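Local coordinates for protein alkyl hydroperoxide reductase/ Thiol specific antioxidant/ Mal allergen (Burkholderia ambifaria, PDB 5ENU) that probably reduces hydrogen peroxide and organic hydroperoxides by thiol chemistry, as peroxiredoxins of the AhpC/TSA family do, at residues 27-32 / 94-99; 69-74 / 156-161; 130-133 / 137-140. All blocks are in the same frame, centred on the assembly; numbering follows the deposited sequence.

The three contacts are spread over one mixed sheet of the thioredoxin-like peroxiredoxin fold. Interaction 1 packs Ile-29 on Pro-96 and Ile-98, at the start of edge strand 97-99. Interaction 2 sets the C-terminal helix against the start of strand 71-77, the neighbour of 97-99. Their centres lie about 17 Å apart, yet they touch: Ile-98 CD1 is 3.6 Å from Ile-74 CG2. Interaction 3 is the hairpin 130-133 / 137-140, with its centre about 10 Å from that of interaction 2. There Val-158 CG2 meets Leu-131 CD1 at 3.7 Å. Interactions 1 and 3 do not touch, with nearest atoms about 5 Å apart. Interactions 1 and 2 are apolar; interaction 3 adds backbone bonds and a salt bridge.

Interaction 1 (27-32 / 94-99); sequences GDISLS and PFPLIS
Ile-29 and Pro-96 meet with their side chains crossed at about a right angle. The tip of the isoleucine, CD1, comes up to the CB-CG edge of the proline ring, near the ring plane, and lies 3.7 Å from Pro-96 CB. Pro-96 CG is only slightly farther from the same methyl, at 3.9 Å. Ile-29 CG1 stands beside the backbone N (chi1 -64°), and the branch then runs extended to CD1 (chi2 173°). This straight arm spans the gap between two backbones that stay well apart. The CA atoms of Ile-29 and Ile-98 are 7.8 Å from each other. Ile-98 adds a looser touch, with its CG1 4.4 Å from Ile-29 CD1. One methyl thus touches Pro-96, just before strand 97-99, and Ile-98 within it. The contact is small and wholly apolar. Ile-29 also packs on Ala-24 and Ile-74, and its backbone bonds to Ala-22 in the small antiparallel pair 21-22 / 29-30. Pro-96 and Ile-98 make backbone bonds to Gly-75. The contact therefore lays the N-terminal strand pair against strand 97-99 where that strand joins strand 71-77, while Leu-97 packs against helix 81-91.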
loop_
_atom_site.group_PDB
_atom_site.type_symbol
_atom_site.label_atom_id
_atom_site.label_comp_id
_atom_site.label_asym_id
_atom_site.label_seq_id
_atom_site.Cartn_x
_atom_site.Cartn_y
_atom_site.Cartn_z
ATOM N N GLY A 27 5.505 -14.504 3.623
ATOM C CA GLY A 27 4.495 -14.986 4.542
ATOM C C GLY A 27 3.434 -13.938 4.830
ATOM O O GLY A 27 3.559 -12.758 4.501
ATOM N N ASP A 28 2.398 -14.396 5.498
ATOM C CA ASP A 28 1.210 -13.590 5.684
ATOM C C ASP A 28 1.479 -12.460 6.668
ATOM O O ASP A 28 2.294 -12.581 7.592
ATOM C CB ASP A 28 0.082 -14.477 6.200
ATOM C CG ASP A 28 0.379 -15.083 7.577
ATOM O OD1 ASP A 28 1.485 -15.648 7.818
ATOM O OD2 ASP A 28 -0.530 -15.026 8.421
ATOM N N ILE A 29 0.767 -11.351 6.466
ATOM C CA ILE A 29 0.890 -10.168 7.307
ATOM C C ILE A 29 -0.486 -9.797 7.827
ATOM O O ILE A 29 -1.445 -9.725 7.051
ATOM C CB ILE A 29 1.468 -8.981 6.513
ATOM C CG1 ILE A 29 2.892 -9.310 6.077
ATOM C CG2 ILE A 29 1.401 -7.691 7.352
ATOM C CD1 ILE A 29 3.510 -8.285 5.144
ATOM N N SER A 30 -0.575 -9.538 9.126
ATOM C CA SER A 30 -1.772 -8.978 9.735
ATOM C C SER A 30 -1.500 -7.539 10.159
ATOM O O SER A 30 -0.391 -7.199 10.565
ATOM C CB SER A 30 -2.214 -9.779 10.967
ATOM O OG SER A 30 -2.504 -11.125 10.632
ATOM N N LEU A 31 -2.534 -6.695 10.088
ATOM C CA LEU A 31 -2.376 -5.325 10.560
ATOM C C LEU A 31 -1.913 -5.301 12.006
ATOM O O LEU A 31 -1.117 -4.438 12.392
ATOM C CB LEU A 31 -3.695 -4.570 10.410
ATOM C CG LEU A 31 -3.681 -3.121 10.912
ATOM C CD1 LEU A 31 -2.686 -2.282 10.107
ATOM C CD2 LEU A 31 -5.096 -2.541 10.872
ATOM N N SER A 32 -2.366 -6.269 12.808
ATOM C CA SER A 32 -1.950 -6.328 14.204
ATOM C C SER A 32 -0.447 -6.543 14.363
ATOM O O SER A 32 0.124 -6.126 15.385
ATOM C CB SER A 32 -2.729 -7.419 14.929
ATOM O OG SER A 32 -2.463 -8.679 14.353
ATOM N N PRO A 94 13.381 -3.806 -0.102
ATOM C CA PRO A 94 13.663 -4.258 1.268
ATOM C C PRO A 94 12.426 -4.386 2.146
ATOM O O PRO A 94 12.564 -4.491 3.367
ATOM C CB PRO A 94 14.560 -3.129 1.799
ATOM C CG PRO A 94 14.014 -1.918 1.133
ATOM C CD PRO A 94 13.638 -2.368 -0.261
ATOM N N PHE A 95 11.240 -4.386 1.555
ATOM C CA PHE A 95 9.990 -4.371 2.287
ATOM C C PHE A 95 9.036 -5.327 1.592
ATOM O O PHE A 95 9.271 -5.721 0.442
ATOM C CB PHE A 95 9.416 -2.943 2.372
ATOM C CG PHE A 95 9.242 -2.267 1.036
ATOM C CD1 PHE A 95 8.152 -2.568 0.220
ATOM C CD2 PHE A 95 10.159 -1.302 0.607
ATOM C CE1 PHE A 95 7.987 -1.935 -1.013
ATOM C CE2 PHE A 95 9.985 -0.669 -0.625
ATOM C CZ PHE A 95 8.906 -0.988 -1.425
ATOM N N PRO A 96 7.960 -5.737 2.270
ATOM C CA PRO A 96 7.068 -6.766 1.713
ATOM C C PRO A 96 6.062 -6.209 0.717
ATOM O O PRO A 96 5.735 -5.024 0.716
ATOM C CB PRO A 96 6.309 -7.302 2.941
ATOM C CG PRO A 96 6.912 -6.632 4.141
ATOM C CD PRO A 96 7.658 -5.429 3.680
ATOM N N LEU A 97 5.543 -7.115 -0.116
ATOM C CA LEU A 97 4.425 -6.835 -1.014
ATOM C C LEU A 97 3.285 -7.795 -0.683
ATOM O O LEU A 97 3.476 -9.018 -0.715
ATOM C CB LEU A 97 4.833 -7.025 -2.482
ATOM C CG LEU A 97 5.984 -6.145 -2.976
ATOM C CD1 LEU A 97 6.338 -6.546 -4.413
ATOM C CD2 LEU A 97 5.641 -4.639 -2.888
ATOM N N ILE A 98 2.099 -7.243 -0.404
ATOM C CA ILE A 98 0.894 -8.049 -0.172
ATOM C C ILE A 98 0.255 -8.400 -1.512
ATOM O O ILE A 98 0.088 -7.523 -2.377
ATOM C CB ILE A 98 -0.101 -7.288 0.727
ATOM C CG1 ILE A 98 0.357 -7.356 2.193
ATOM C CG2 ILE A 98 -1.505 -7.850 0.561
ATOM C CD1 ILE A 98 -0.441 -6.450 3.155
ATOM N N SER A 99 -0.111 -9.670 -1.679
ATOM C CA SER A 99 -0.891 -10.117 -2.836
ATOM C C SER A 99 -2.372 -10.035 -2.480
ATOM O O SER A 99 -2.895 -10.877 -1.746
ATOM C CB SER A 99 -0.516 -11.541 -3.236
ATOM O OG SER A 99 -1.388 -11.967 -4.270
#

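Interaction 2 (69-74 / 156-161); sequences AGAEII and SAVQAL
This contact belongs to the alpha/beta packing of the thioredoxin-like fold, where the C-terminal helix 150-160 lies against the central sheet. It is made where helix 50-68 ends and strand 71-77 begins. Gly-70, with positive phi, is the C-prime residue of a Schellman motif that closes helix 50-68, with Ala-71 N bonded to Phe-66 O. The turn brings two small side chains, Ala-69 and Ala-71, toward helix 150-160. Val-158 CG1 meets both of them. It is 3.7 Å from Ala-69 CB and 3.8 Å from Ala-71 CB. This methyl lies opposite the valine's own backbone N across the CA-CB bond (chi1 162°) and beside the carbonyl carbon. From there it touches both alanine methyls, which lie about at a right angle as seen from it. Gln-159 approaches Ala-69 with its aliphatic part, and its CG is 4.1 Å from Ala-69 CB. Its chain runs on extended. Val-158 also packs on Val-40 and Phe-66, which joins this contact to strand 38-43 and helix 50-68. Lys-38 NZ bonds to the carbonyl oxygens of both Ala-69 and Val-158, so one ammonium ties the two backbones together. The side-chain contact itself is purely apolar: aliphatic carbons make the direct contact, and Lys-38 adds a polar link between the two backbones.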
loop_
_atom_site.group_PDB
_atom_site.type_symbol
_atom_site.label_atom_id
_atom_site.label_comp_id
_atom_site.label_asym_id
_atom_site.label_seq_id
_atom_site.Cartn_x
_atom_site.Cartn_y
_atom_site.Cartn_z
ATOM N N ALA A 69 12.448 6.691 11.233
ATOM C CA ALA A 69 11.290 7.406 11.743
ATOM C C ALA A 69 10.229 6.480 12.324
ATOM O O ALA A 69 9.134 6.942 12.648
ATOM C CB ALA A 69 10.705 8.324 10.663
ATOM N N GLY A 70 10.511 5.190 12.461
ATOM C CA GLY A 70 9.588 4.283 13.125
ATOM C C GLY A 70 8.517 3.691 12.236
ATOM O O GLY A 70 7.482 3.233 12.745
ATOM N N ALA A 71 8.726 3.679 10.927
ATOM C CA ALA A 71 7.713 3.232 9.983
ATOM C C ALA A 71 8.164 1.992 9.225
ATOM O O ALA A 71 9.363 1.764 9.016
ATOM C CB ALA A 71 7.392 4.332 8.961
ATOM N N GLU A 72 7.179 1.200 8.806
ATOM C CA GLU A 72 7.351 0.130 7.837
ATOM C C GLU A 72 6.606 0.512 6.559
ATOM O O GLU A 72 5.638 1.272 6.594
ATOM C CB GLU A 72 6.798 -1.197 8.396
ATOM C CG GLU A 72 6.878 -2.438 7.447
ATOM C CD GLU A 72 8.302 -2.832 6.996
ATOM O OE1 GLU A 72 8.740 -3.950 7.348
ATOM O OE2 GLU A 72 8.971 -2.057 6.271
ATOM N N ILE A 73 7.085 -0.005 5.428
ATOM C CA ILE A 73 6.441 0.139 4.126
ATOM C C ILE A 73 5.889 -1.224 3.729
ATOM O O ILE A 73 6.572 -2.243 3.887
ATOM C CB ILE A 73 7.460 0.609 3.061
ATOM C CG1 ILE A 73 8.237 1.862 3.509
ATOM C CG2 ILE A 73 6.788 0.831 1.719
ATOM C CD1 ILE A 73 7.365 3.078 3.723
ATOM N N ILE A 74 4.663 -1.243 3.204
ATOM C CA ILE A 74 4.102 -2.429 2.564
ATOM C C ILE A 74 3.410 -1.983 1.274
ATOM O O ILE A 74 2.531 -1.116 1.309
ATOM C CB ILE A 74 3.124 -3.206 3.467
ATOM C CG1 ILE A 74 3.795 -3.667 4.764
ATOM C CG2 ILE A 74 2.516 -4.404 2.701
ATOM C CD1 ILE A 74 2.840 -4.343 5.740
ATOM N N SER A 156 7.824 12.943 4.672
ATOM C CA SER A 156 7.597 14.123 5.501
ATOM C C SER A 156 6.452 13.884 6.476
ATOM O O SER A 156 6.553 14.211 7.661
ATOM C CB SER A 156 7.307 15.338 4.618
ATOM O OG SER A 156 8.421 15.663 3.805
ATOM N N ALA A 157 5.361 13.279 6.004
ATOM C CA ALA A 157 4.225 13.031 6.883
ATOM C C ALA A 157 4.591 12.049 7.994
ATOM O O ALA A 157 4.239 12.266 9.161
ATOM C CB ALA A 157 3.041 12.527 6.050
ATOM N N VAL A 158 5.323 10.981 7.655
ATOM C CA VAL A 158 5.787 10.023 8.655
ATOM C C VAL A 158 6.624 10.725 9.719
ATOM O O VAL A 158 6.464 10.490 10.928
ATOM C CB VAL A 158 6.578 8.891 7.971
ATOM C CG1 VAL A 158 7.438 8.114 8.973
ATOM C CG2 VAL A 158 5.620 7.925 7.229
ATOM N N GLN A 159 7.539 11.596 9.283
ATOM C CA GLN A 159 8.444 12.247 10.228
ATOM C C GLN A 159 7.717 13.220 11.146
ATOM O O GLN A 159 8.164 13.461 12.269
ATOM C CB GLN A 159 9.570 12.947 9.468
ATOM C CG GLN A 159 10.548 11.966 8.827
ATOM C CD GLN A 159 11.497 12.623 7.865
ATOM O OE1 GLN A 159 11.173 13.626 7.247
ATOM N NE2 GLN A 159 12.674 12.044 7.719
ATOM N N ALA A 160 6.625 13.813 10.680
ATOM C CA ALA A 160 5.908 14.812 11.453
ATOM C C ALA A 160 4.860 14.227 12.388
ATOM O O ALA A 160 4.282 14.983 13.172
ATOM C CB ALA A 160 5.205 15.803 10.523
ATOM N N LEU A 161 4.587 12.924 12.334
ATOM C CA LEU A 161 3.559 12.357 13.205
ATOM C C LEU A 161 3.929 12.539 14.675
ATOM O O LEU A 161 5.106 12.430 15.049
ATOM C CB LEU A 161 3.334 10.882 12.926
ATOM C CG LEU A 161 2.431 10.483 11.769
ATOM C CD1 LEU A 161 2.266 8.978 11.765
ATOM C CD2 LEU A 161 1.050 11.167 11.791
ATOM O OXT LEU A 161 3.058 12.804 15.520
#

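Interaction 3 (130-133 / 137-140); sequences FLID and VLRQ
Asp-133 and Arg-139 form a salt bridge, with Arg-139 NH1 2.9 Å from Asp-133 OD2. The oxygen uses its anti lone pair and lies near the guanidinium plane, at its edge. The carboxylate and guanidinium planes are steeply turned, 82° apart. The arginine chain bends at chi2 and chi3. The bends bring its CG to 3.7 Å from Asp-133 CB and its NH1 to OD2, the two side chains crossing at a slant. The other carboxylate oxygen serves the backbone: Val-137 N donates to Asp-133 OD1 at 3.1 Å, from above the carboxylate plane. Asp-133 N in turn donates to Val-137 O at 3.0 Å. Backbone N and carboxylate of Asp-133 are thus both bonded to the returning chain.

These bonds close the turn end of a beta hairpin, strands 120-132 and 138-143. It carries a classic beta bulge, with the two residues Arg-139 and Gln-140 set opposite the single Leu-131. Leu-131 O takes a bond from Arg-139 N at 2.8 Å and a weak one from Gln-140 N. Leu-131 N gives a nearly straight bond to Gln-140 O (2.9 Å, 175°). Ile-132 and Leu-138 are a non-hydrogen-bonded pair.

On the face of Ile-132 and Leu-138, Leu-138 CD1 touches Phe-130 and Ile-132 and lies 3.5 Å from Leu-131 O. It is 3.8 Å from Phe-130 CB and sits at the edge of that ring, near its plane. Leu-138 CG is turned opposite the backbone N (chi1 180°), and with the further turn at chi2, CD1 comes nearer the partner strand. Farther out, Phe-130 meets the Phe-109 ring, and Ile-132 packs on Val-17. On the face of Leu-131 and Gln-140, Leu-131 packs against Ala-157 and Val-158 of helix 150-160. Asp-133 OD1 has a second donor, the backbone N of Asp-135 within the turn.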
loop_
_atom_site.group_PDB
_atom_site.type_symbol
_atom_site.label_atom_id
_atom_site.label_comp_id
_atom_site.label_asym_id
_atom_site.label_seq_id
_atom_site.Cartn_x
_atom_site.Cartn_y
_atom_site.Cartn_z
ATOM N N PHE A 130 -1.743 5.168 2.211
ATOM C CA PHE A 130 -2.371 5.357 3.510
ATOM C C PHE A 130 -1.306 5.310 4.590
ATOM O O PHE A 130 -0.467 4.406 4.596
ATOM C CB PHE A 130 -3.406 4.257 3.716
ATOM C CG PHE A 130 -4.470 4.279 2.660
ATOM C CD1 PHE A 130 -5.589 5.106 2.803
ATOM C CD2 PHE A 130 -4.323 3.546 1.479
ATOM C CE1 PHE A 130 -6.557 5.165 1.797
ATOM C CE2 PHE A 130 -5.290 3.622 0.478
ATOM C CZ PHE A 130 -6.406 4.421 0.650
ATOM N N LEU A 131 -1.299 6.314 5.449
ATOM C CA LEU A 131 -0.391 6.389 6.583
ATOM C C LEU A 131 -1.190 6.065 7.834
ATOM O O LEU A 131 -2.103 6.814 8.208
ATOM C CB LEU A 131 0.266 7.763 6.682
ATOM C CG LEU A 131 1.095 8.024 7.938
ATOM C CD1 LEU A 131 2.152 6.945 8.115
ATOM C CD2 LEU A 131 1.745 9.399 7.866
ATOM N N ILE A 132 -0.856 4.940 8.457
ATOM C CA ILE A 132 -1.523 4.434 9.649
ATOM C C ILE A 132 -0.519 4.543 10.788
ATOM O O ILE A 132 0.647 4.161 10.625
ATOM C CB ILE A 132 -1.970 2.979 9.419
ATOM C CG1 ILE A 132 -2.958 2.892 8.245
ATOM C CG2 ILE A 132 -2.541 2.375 10.698
ATOM C CD1 ILE A 132 -3.127 1.498 7.692
ATOM N N ASP A 133 -0.941 5.088 11.928
ATOM C CA ASP A 133 0.010 5.291 13.019
ATOM C C ASP A 133 0.210 4.024 13.851
ATOM O O ASP A 133 -0.382 2.967 13.596
ATOM C CB ASP A 133 -0.325 6.539 13.844
ATOM C CG ASP A 133 -1.594 6.403 14.677
ATOM O OD1 ASP A 133 -2.123 5.277 14.865
ATOM O OD2 ASP A 133 -2.039 7.456 15.203
ATOM N N VAL A 137 -4.573 3.844 13.723
ATOM C CA VAL A 137 -5.523 4.834 13.225
ATOM C C VAL A 137 -5.041 5.387 11.888
ATOM O O VAL A 137 -3.834 5.627 11.695
ATOM C CB VAL A 137 -5.706 5.944 14.275
ATOM C CG1 VAL A 137 -6.456 7.146 13.705
ATOM C CG2 VAL A 137 -6.417 5.378 15.487
ATOM N N LEU A 138 -5.971 5.560 10.945
ATOM C CA LEU A 138 -5.620 6.160 9.659
ATOM C C LEU A 138 -5.402 7.655 9.842
ATOM O O LEU A 138 -6.324 8.376 10.241
ATOM C CB LEU A 138 -6.715 5.904 8.628
ATOM C CG LEU A 138 -6.423 6.504 7.245
ATOM C CD1 LEU A 138 -5.121 5.952 6.661
ATOM C CD2 LEU A 138 -7.588 6.296 6.244
ATOM N N ARG A 139 -4.188 8.124 9.551
ATOM C CA ARG A 139 -3.824 9.517 9.788
ATOM C C ARG A 139 -3.868 10.350 8.520
ATOM O O ARG A 139 -4.153 11.551 8.587
ATOM C CB ARG A 139 -2.418 9.614 10.400
ATOM C CG ARG A 139 -2.275 8.883 11.738
ATOM C CD ARG A 139 -3.149 9.478 12.824
ATOM N NE ARG A 139 -2.742 10.845 13.106
ATOM C CZ ARG A 139 -1.832 11.188 14.014
ATOM N NH1 ARG A 139 -1.227 10.257 14.765
ATOM N NH2 ARG A 139 -1.508 12.468 14.172
ATOM N N GLN A 140 -3.592 9.744 7.368
ATOM C CA GLN A 140 -3.595 10.502 6.132
ATOM C C GLN A 140 -3.809 9.542 4.968
ATOM O O GLN A 140 -3.319 8.400 4.990
ATOM C CB GLN A 140 -2.282 11.271 5.979
ATOM C CG GLN A 140 -2.255 12.175 4.771
ATOM C CD GLN A 140 -1.168 13.233 4.854
ATOM O OE1 GLN A 140 -0.377 13.288 5.823
ATOM N NE2 GLN A 140 -1.101 14.075 3.825
#